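Local coordinates for protein ALDH21) (Physcomitrella patens subsp. patens, PDB 5MZ5) that oxidises succinic semialdehyde with NADP(+) as cofactor, as a member of the aldehyde dehydrogenase family, at residues R307-I321 and D470-G482. Residues are numbered along the deposited sequence; the frame is centred on the assembly and turned at random.
Sequences RLINGGFYQGGQSCI and DSPALRVDSQPYG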
ATOM      1  N   ARG A 307      11.679  -5.556 -33.116  1.00 30.31           N
ATOM      2  CA  ARG A 307      10.687  -5.851 -32.073  1.00 28.54           C
ATOM      3  C   ARG A 307       9.426  -6.456 -32.653  1.00 30.30           C
ATOM      4  O   ARG A 307       8.826  -7.325 -32.025  1.00 29.78           O
ATOM      5  CB  ARG A 307      10.400  -4.614 -31.205  1.00 28.46           C
ATOM      6  CG  ARG A 307      11.656  -4.083 -30.492  1.00 30.01           C
ATOM      7  CD  ARG A 307      11.935  -4.768 -29.179  1.00 39.22           C
ATOM      8  NE  ARG A 307      12.600  -6.057 -29.335  1.00 48.50           N
ATOM      9  CZ  ARG A 307      12.495  -7.064 -28.471  1.00 63.73           C
ATOM     10  NH1 ARG A 307      11.726  -6.948 -27.390  1.00 43.86           N
ATOM     11  NH2 ARG A 307      13.151  -8.198 -28.684  1.00 53.45           N
ATOM     12  N   LEU A 308       9.051  -6.030 -33.876  1.00 26.99           N
ATOM     13  CA  LEU A 308       7.892  -6.585 -34.585  1.00 26.70           C
ATOM     14  C   LEU A 308       8.170  -8.034 -35.006  1.00 31.51           C
ATOM     15  O   LEU A 308       7.262  -8.871 -34.963  1.00 31.37           O
ATOM     16  CB  LEU A 308       7.531  -5.735 -35.795  1.00 26.81           C
ATOM     17  CG  LEU A 308       6.988  -4.339 -35.531  1.00 30.75           C
ATOM     18  CD1 LEU A 308       6.724  -3.626 -36.848  1.00 31.09           C
ATOM     19  CD2 LEU A 308       5.739  -4.370 -34.650  1.00 31.40           C
ATOM     20  N   ILE A 309       9.433  -8.332 -35.374  1.00 28.42           N
ATOM     21  CA  ILE A 309       9.893  -9.688 -35.731  1.00 28.74           C
ATOM     22  C   ILE A 309       9.807 -10.578 -34.476  1.00 33.95           C
ATOM     23  O   ILE A 309       9.248 -11.676 -34.547  1.00 33.65           O
ATOM     24  CB  ILE A 309      11.322  -9.665 -36.363  1.00 31.56           C
ATOM     25  CG1 ILE A 309      11.304  -9.066 -37.790  1.00 31.74           C
ATOM     26  CG2 ILE A 309      12.028 -11.056 -36.315  1.00 31.92           C
ATOM     27  CD1 ILE A 309      10.553  -9.943 -38.930  1.00 28.98           C
ATOM     28  N   ASN A 310      10.308 -10.073 -33.317  1.00 31.11           N
ATOM     29  CA  ASN A 310      10.239 -10.801 -32.050  1.00 29.83           C
ATOM     30  C   ASN A 310       8.770 -11.109 -31.705  1.00 32.58           C
ATOM     31  O   ASN A 310       8.436 -12.255 -31.412  1.00 31.81           O
ATOM     32  CB  ASN A 310      10.947 -10.036 -30.919  1.00 30.32           C
ATOM     33  CG  ASN A 310      10.816 -10.726 -29.568  1.00 46.43           C
ATOM     34  OD1 ASN A 310      11.456 -11.743 -29.288  1.00 47.13           O
ATOM     35  ND2 ASN A 310       9.900 -10.254 -28.742  1.00 26.79           N
ATOM     36  N   GLY A 311       7.908 -10.108 -31.814  1.00 27.74           N
ATOM     37  CA  GLY A 311       6.488 -10.277 -31.541  1.00 27.35           C
ATOM     38  C   GLY A 311       5.807 -11.326 -32.397  1.00 29.59           C
ATOM     39  O   GLY A 311       5.134 -12.226 -31.883  1.00 28.64           O
ATOM     40  N   GLY A 312       5.982 -11.197 -33.696  1.00 25.79           N
ATOM     41  CA  GLY A 312       5.358 -12.084 -34.665  1.00 25.53           C
ATOM     42  C   GLY A 312       5.904 -13.490 -34.803  1.00 28.69           C
ATOM     43  O   GLY A 312       5.174 -14.369 -35.270  1.00 28.73           O
ATOM     44  N   PHE A 313       7.180 -13.727 -34.450  1.00 26.68           N
ATOM     45  CA  PHE A 313       7.812 -15.023 -34.715  1.00 28.37           C
ATOM     46  C   PHE A 313       8.651 -15.662 -33.592  1.00 42.48           C
ATOM     47  O   PHE A 313       9.159 -16.770 -33.812  1.00 43.63           O
ATOM     48  CB  PHE A 313       8.678 -14.908 -35.984  1.00 29.02           C
ATOM     49  CG  PHE A 313       7.896 -14.379 -37.163  1.00 28.43           C
ATOM     50  CD1 PHE A 313       7.017 -15.203 -37.863  1.00 29.95           C
ATOM     51  CD2 PHE A 313       7.971 -13.036 -37.519  1.00 28.17           C
ATOM     52  CE1 PHE A 313       6.249 -14.701 -38.910  1.00 31.39           C
ATOM     53  CE2 PHE A 313       7.184 -12.530 -38.553  1.00 31.75           C
ATOM     54  CZ  PHE A 313       6.359 -13.372 -39.270  1.00 30.37           C
ATOM     55  N   TYR A 314       8.789 -15.021 -32.412  1.00 44.83           N
ATOM     56  CA  TYR A 314       9.515 -15.641 -31.287  1.00 47.69           C
ATOM     57  C   TYR A 314       8.661 -16.833 -30.808  1.00 50.32           C
ATOM     58  O   TYR A 314       7.423 -16.774 -30.911  1.00 49.63           O
ATOM     59  CB  TYR A 314       9.773 -14.628 -30.145  1.00 52.05           C
ATOM     60  CG  TYR A 314       8.772 -14.677 -29.000  1.00 58.51           C
ATOM     61  CD1 TYR A 314       7.433 -14.320 -29.192  1.00 60.94           C
ATOM     62  CD2 TYR A 314       9.162 -15.080 -27.727  1.00 60.28           C
ATOM     63  CE1 TYR A 314       6.498 -14.436 -28.162  1.00 62.40           C
ATOM     64  CE2 TYR A 314       8.243 -15.157 -26.679  1.00 61.79           C
ATOM     65  CZ  TYR A 314       6.913 -14.830 -26.899  1.00 72.08           C
ATOM     66  OH  TYR A 314       6.018 -14.896 -25.856  1.00 75.33           O
ATOM     67  N   GLN A 315       9.314 -17.927 -30.346  1.00 46.57           N
ATOM     68  CA  GLN A 315       8.661 -19.185 -29.929  1.00 45.87           C
ATOM     69  C   GLN A 315       7.858 -19.803 -31.099  1.00 47.28           C
ATOM     70  O   GLN A 315       7.026 -20.688 -30.897  1.00 47.65           O
ATOM     71  CB  GLN A 315       7.783 -18.989 -28.656  1.00 47.27           C
ATOM     72  CG  GLN A 315       8.257 -19.772 -27.424  1.00 68.20           C
ATOM     73  CD  GLN A 315       9.569 -19.291 -26.813  1.00 90.91           C
ATOM     74  OE1 GLN A 315      10.416 -20.086 -26.410  1.00 88.31           O
ATOM     75  NE2 GLN A 315       9.764 -17.988 -26.686  1.00 78.52           N
ATOM     76  N   GLY A 316       8.123 -19.312 -32.311  1.00 41.72           N
ATOM     77  CA  GLY A 316       7.446 -19.713 -33.539  1.00 40.40           C
ATOM     78  C   GLY A 316       5.968 -19.390 -33.547  1.00 41.56           C
ATOM     79  O   GLY A 316       5.189 -20.138 -34.132  1.00 40.72           O
ATOM     80  N   GLY A 317       5.588 -18.304 -32.866  1.00 36.64           N
ATOM     81  CA  GLY A 317       4.199 -17.903 -32.706  1.00 35.90           C
ATOM     82  C   GLY A 317       3.398 -18.785 -31.760  1.00 39.28           C
ATOM     83  O   GLY A 317       2.193 -18.567 -31.600  1.00 38.79           O
ATOM     84  N   GLN A 318       4.054 -19.789 -31.114  1.00 35.49           N
ATOM     85  CA  GLN A 318       3.424 -20.711 -30.145  1.00 34.13           C
ATOM     86  C   GLN A 318       3.475 -20.078 -28.745  1.00 36.72           C
ATOM     87  O   GLN A 318       4.126 -20.571 -27.812  1.00 35.48           O
ATOM     88  CB  GLN A 318       4.076 -22.107 -30.185  1.00 35.19           C
ATOM     89  CG  GLN A 318       3.892 -22.831 -31.532  1.00 34.10           C
ATOM     90  CD  GLN A 318       4.405 -24.258 -31.511  1.00 44.60           C
ATOM     91  OE1 GLN A 318       3.676 -25.228 -31.798  1.00 41.67           O
ATOM     92  NE2 GLN A 318       5.678 -24.420 -31.195  1.00 35.16           N
ATOM     93  N   SER A 319       2.798 -18.933 -28.636  1.00 32.99           N
ATOM     94  CA  SER A 319       2.733 -18.114 -27.444  1.00 32.24           C
ATOM     95  C   SER A 319       1.371 -17.462 -27.394  1.00 38.24           C
ATOM     96  O   SER A 319       0.833 -17.060 -28.424  1.00 37.31           O
ATOM     97  CB  SER A 319       3.825 -17.046 -27.481  1.00 33.40           C
ATOM     98  OG  SER A 319       3.656 -16.084 -26.456  1.00 39.28           O
ATOM     99  N   CYS A 320       0.821 -17.353 -26.187  1.00 37.32           N
ATOM    100  CA  CYS A 320      -0.478 -16.744 -25.925  1.00 38.15           C
ATOM    101  C   CYS A 320      -0.443 -15.228 -26.160  1.00 37.27           C
ATOM    102  O   CYS A 320      -1.500 -14.632 -26.320  1.00 35.81           O
ATOM    103  CB  CYS A 320      -0.961 -17.098 -24.519  1.00 40.26           C
ATOM    104  SG  CYS A 320      -1.131 -18.884 -24.215  1.00 45.50           S
ATOM    105  N   ILE A 321       0.782 -14.618 -26.239  1.00 31.98           N
ATOM    106  CA  ILE A 321       0.974 -13.185 -26.520  1.00 30.39           C
ATOM    107  C   ILE A 321       1.730 -12.953 -27.855  1.00 32.28           C
ATOM    108  O   ILE A 321       2.243 -11.863 -28.090  1.00 31.60           O
ATOM    109  CB  ILE A 321       1.580 -12.378 -25.340  1.00 31.80           C
ATOM    110  CG1 ILE A 321       2.952 -12.958 -24.872  1.00 31.50           C
ATOM    111  CG2 ILE A 321       0.552 -12.263 -24.211  1.00 30.18           C
ATOM    112  CD1 ILE A 321       3.667 -12.177 -23.682  1.00 28.33           C
ATOM    113  N   ASP A 470       7.083  -1.381 -27.894  1.00 30.61           N
ATOM    114  CA  ASP A 470       7.487  -2.769 -28.045  1.00 30.06           C
ATOM    115  C   ASP A 470       6.221  -3.498 -28.497  1.00 33.38           C
ATOM    116  O   ASP A 470       5.114  -2.944 -28.411  1.00 31.24           O
ATOM    117  CB  ASP A 470       8.125  -3.383 -26.770  1.00 30.88           C
ATOM    118  CG  ASP A 470       9.040  -4.586 -27.020  1.00 35.11           C
ATOM    119  OD1 ASP A 470       8.884  -5.255 -28.069  1.00 33.66           O
ATOM    120  OD2 ASP A 470       9.903  -4.859 -26.170  1.00 38.11           O
ATOM    121  N   SER A 471       6.394  -4.704 -29.036  1.00 30.52           N
ATOM    122  CA  SER A 471       5.318  -5.545 -29.529  1.00 29.87           C
ATOM    123  C   SER A 471       4.560  -6.141 -28.322  1.00 32.25           C
ATOM    124  O   SER A 471       5.117  -6.150 -27.207  1.00 31.89           O
ATOM    125  CB  SER A 471       5.885  -6.659 -30.411  1.00 31.43           C
ATOM    126  OG  SER A 471       6.066  -7.841 -29.646  1.00 39.27           O
ATOM    127  N   PRO A 472       3.332  -6.693 -28.531  1.00 26.50           N
ATOM    128  CA  PRO A 472       2.584  -7.291 -27.398  1.00 25.60           C
ATOM    129  C   PRO A 472       3.214  -8.566 -26.812  1.00 28.50           C
ATOM    130  O   PRO A 472       2.705  -9.077 -25.812  1.00 27.71           O
ATOM    131  CB  PRO A 472       1.215  -7.631 -28.024  1.00 28.37           C
ATOM    132  CG  PRO A 472       1.506  -7.794 -29.512  1.00 31.63           C
ATOM    133  CD  PRO A 472       2.547  -6.757 -29.790  1.00 27.34           C
ATOM    134  N   ALA A 473       4.285  -9.101 -27.436  1.00 25.10           N
ATOM    135  CA  ALA A 473       4.913 -10.333 -26.973  1.00 26.20           C
ATOM    136  C   ALA A 473       5.818 -10.153 -25.728  1.00 32.44           C
ATOM    137  O   ALA A 473       6.390 -11.128 -25.238  1.00 34.39           O
ATOM    138  CB  ALA A 473       5.656 -11.016 -28.110  1.00 27.08           C
ATOM    139  N   LEU A 474       5.847  -8.951 -25.154  1.00 27.98           N
ATOM    140  CA  LEU A 474       6.638  -8.652 -23.972  1.00 27.07           C
ATOM    141  C   LEU A 474       5.952  -9.029 -22.659  1.00 30.02           C
ATOM    142  O   LEU A 474       4.812  -8.650 -22.410  1.00 29.68           O
ATOM    143  CB  LEU A 474       7.076  -7.177 -23.975  1.00 27.46           C
ATOM    144  CG  LEU A 474       7.986  -6.688 -22.831  1.00 32.06           C
ATOM    145  CD1 LEU A 474       9.337  -7.411 -22.836  1.00 32.75           C
ATOM    146  CD2 LEU A 474       8.201  -5.183 -22.937  1.00 32.64           C
ATOM    147  N   ARG A 475       6.669  -9.783 -21.823  1.00 26.20           N
ATOM    148  CA  ARG A 475       6.248 -10.140 -20.484  1.00 26.49           C
ATOM    149  C   ARG A 475       7.411 -10.091 -19.489  1.00 30.37           C
ATOM    150  O   ARG A 475       8.420 -10.773 -19.680  1.00 29.99           O
ATOM    151  CB  ARG A 475       5.549 -11.512 -20.420  1.00 27.84           C
ATOM    152  CG  ARG A 475       4.993 -11.789 -18.998  1.00 24.67           C
ATOM    153  CD  ARG A 475       4.583 -13.224 -18.795  1.00 26.31           C
ATOM    154  NE  ARG A 475       4.078 -13.443 -17.439  1.00 26.46           N
ATOM    155  CZ  ARG A 475       3.566 -14.589 -17.009  1.00 42.51           C
ATOM    156  NH1 ARG A 475       3.510 -15.643 -17.813  1.00 28.78           N
ATOM    157  NH2 ARG A 475       3.079 -14.683 -15.778  1.00 32.50           N
ATOM    158  N   VAL A 476       7.237  -9.317 -18.407  1.00 27.48           N
ATOM    159  CA  VAL A 476       8.167  -9.273 -17.284  1.00 26.91           C
ATOM    160  C   VAL A 476       7.528 -10.212 -16.251  1.00 30.02           C
ATOM    161  O   VAL A 476       6.331 -10.112 -15.980  1.00 26.66           O
ATOM    162  CB  VAL A 476       8.441  -7.849 -16.731  1.00 29.79           C
ATOM    163  CG1 VAL A 476       9.461  -7.895 -15.586  1.00 29.30           C
ATOM    164  CG2 VAL A 476       8.940  -6.930 -17.842  1.00 29.69           C
ATOM    165  N   ASP A 477       8.326 -11.117 -15.666  1.00 28.94           N
ATOM    166  CA  ASP A 477       7.826 -12.149 -14.755  1.00 28.57           C
ATOM    167  C   ASP A 477       7.243 -11.606 -13.425  1.00 33.08           C
ATOM    168  O   ASP A 477       6.589 -12.366 -12.699  1.00 32.71           O
ATOM    169  CB  ASP A 477       8.891 -13.221 -14.541  1.00 30.03           C
ATOM    170  CG  ASP A 477       9.204 -13.950 -15.844  1.00 36.42           C
ATOM    171  OD1 ASP A 477       8.373 -14.767 -16.283  1.00 37.24           O
ATOM    172  OD2 ASP A 477      10.231 -13.633 -16.466  1.00 43.33           O
ATOM    173  N   SER A 478       7.367 -10.278 -13.181  1.00 27.95           N
ATOM    174  CA  SER A 478       6.777  -9.626 -12.017  1.00 26.75           C
ATOM    175  C   SER A 478       5.502  -8.829 -12.343  1.00 30.53           C
ATOM    176  O   SER A 478       4.811  -8.375 -11.424  1.00 31.17           O
ATOM    177  CB  SER A 478       7.806  -8.727 -11.334  1.00 27.51           C
ATOM    178  OG  SER A 478       8.195  -7.665 -12.183  1.00 31.62           O
ATOM    179  N   GLN A 479       5.223  -8.606 -13.643  1.00 25.82           N
ATOM    180  CA  GLN A 479       4.065  -7.816 -14.063  1.00 24.88           C
ATOM    181  C   GLN A 479       2.730  -8.561 -13.844  1.00 28.17           C
ATOM    182  O   GLN A 479       2.731  -9.797 -13.907  1.00 28.19           O
ATOM    183  CB  GLN A 479       4.215  -7.415 -15.546  1.00 25.28           C
ATOM    184  CG  GLN A 479       3.561  -8.388 -16.539  1.00 26.55           C
ATOM    185  CD  GLN A 479       3.794  -8.022 -17.965  1.00 33.41           C
ATOM    186  OE1 GLN A 479       4.918  -7.701 -18.369  1.00 27.78           O
ATOM    187  NE2 GLN A 479       2.737  -8.078 -18.762  1.00 23.14           N
ATOM    188  N   PRO A 480       1.575  -7.863 -13.658  1.00 23.87           N
ATOM    189  CA  PRO A 480       0.293  -8.604 -13.624  1.00 22.89           C
ATOM    190  C   PRO A 480      -0.012  -9.058 -15.061  1.00 29.26           C
ATOM    191  O   PRO A 480      -0.115  -8.236 -15.974  1.00 29.58           O
ATOM    192  CB  PRO A 480      -0.708  -7.587 -13.076  1.00 23.43           C
ATOM    193  CG  PRO A 480      -0.116  -6.244 -13.406  1.00 27.99           C
ATOM    194  CD  PRO A 480       1.376  -6.396 -13.540  1.00 24.61           C
ATOM    195  N   TYR A 481      -0.003 -10.371 -15.273  1.00 26.26           N
ATOM    196  CA  TYR A 481      -0.192 -10.963 -16.591  1.00 26.58           C
ATOM    197  C   TYR A 481      -1.488 -11.767 -16.657  1.00 28.63           C
ATOM    198  O   TYR A 481      -1.728 -12.648 -15.839  1.00 26.59           O
ATOM    199  CB  TYR A 481       1.045 -11.811 -16.966  1.00 28.03           C
ATOM    200  CG  TYR A 481       0.865 -12.637 -18.221  1.00 29.42           C
ATOM    201  CD1 TYR A 481       1.104 -12.089 -19.479  1.00 31.43           C
ATOM    202  CD2 TYR A 481       0.434 -13.960 -18.153  1.00 29.91           C
ATOM    203  CE1 TYR A 481       0.929 -12.846 -20.639  1.00 32.39           C
ATOM    204  CE2 TYR A 481       0.228 -14.715 -19.305  1.00 31.04           C
ATOM    205  CZ  TYR A 481       0.490 -14.158 -20.546  1.00 42.95           C
ATOM    206  OH  TYR A 481       0.290 -14.916 -21.678  1.00 50.78           O
ATOM    207  N   GLY A 482      -2.290 -11.464 -17.657  1.00 25.91           N
ATOM    208  CA  GLY A 482      -3.581 -12.101 -17.850  1.00 25.61           C
ATOM    209  C   GLY A 482      -4.470 -11.235 -18.702  1.00 32.32           C
ATOM    210  O   GLY A 482      -4.039 -10.185 -19.200  1.00 32.84           O
TER
HETATM  211  O   HOH W   1       8.553  -7.835 -28.771  1.00 37.37           O
HETATM  212  O   HOH W   2       7.605 -13.870 -23.902  1.00 60.72           O
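One water binds both segments where Arg-307 meets Asp-470: it donates to Asp-470 OD1, accepts from Asn-310 ND2 and also bonds Ser-471 OG. This contact of the aldehyde dehydrogenase fold brings the C-terminal part of helix 301-313 and the turn carrying Cys-320 against the loop after strand 465-468. Bends at chi2 and chi3 fold the Arg-307 chain back, so that CD lies beside the carboxylate and Arg-307 NH1 donates to the syn lone pair of Asp-470 OD2 at 3.0 Å, a salt bridge in the guanidinium plane but with the two planes 62° apart. Asp-470 OD2 also forms a salt bridge with Arg-510 of the second subunit. With an alanine at Asp-470 the carboxylate is gone, and the Arg-307 guanidinium, deprived of its counter-charge, is likely to turn away, while the water loses an acceptor. Deeper in, Gly-311 CA lies 3.1 Å from Ser-471 OG, where a CB would clash; that OG closes an ST turn by accepting from Ala-473 N. Ala-473 CB touches Tyr-314 CE1 at 3.5 Å. Tyr-314, Ser-319, Cys-320, Arg-475 and Tyr-481 all belong to the succinate site. Ile-321, next in the chain to Cys-320, packs against the loop residues: CD1 lies over the Ala-473 carbonyl, and CG2, placed anti to the carbonyl carbon by chi1 57°, meets the edge of the Tyr-481 ring, 3.6 Å from CE1. Tyr-314 OH and Ser-319 OG share a 2.7 Å hydrogen bond.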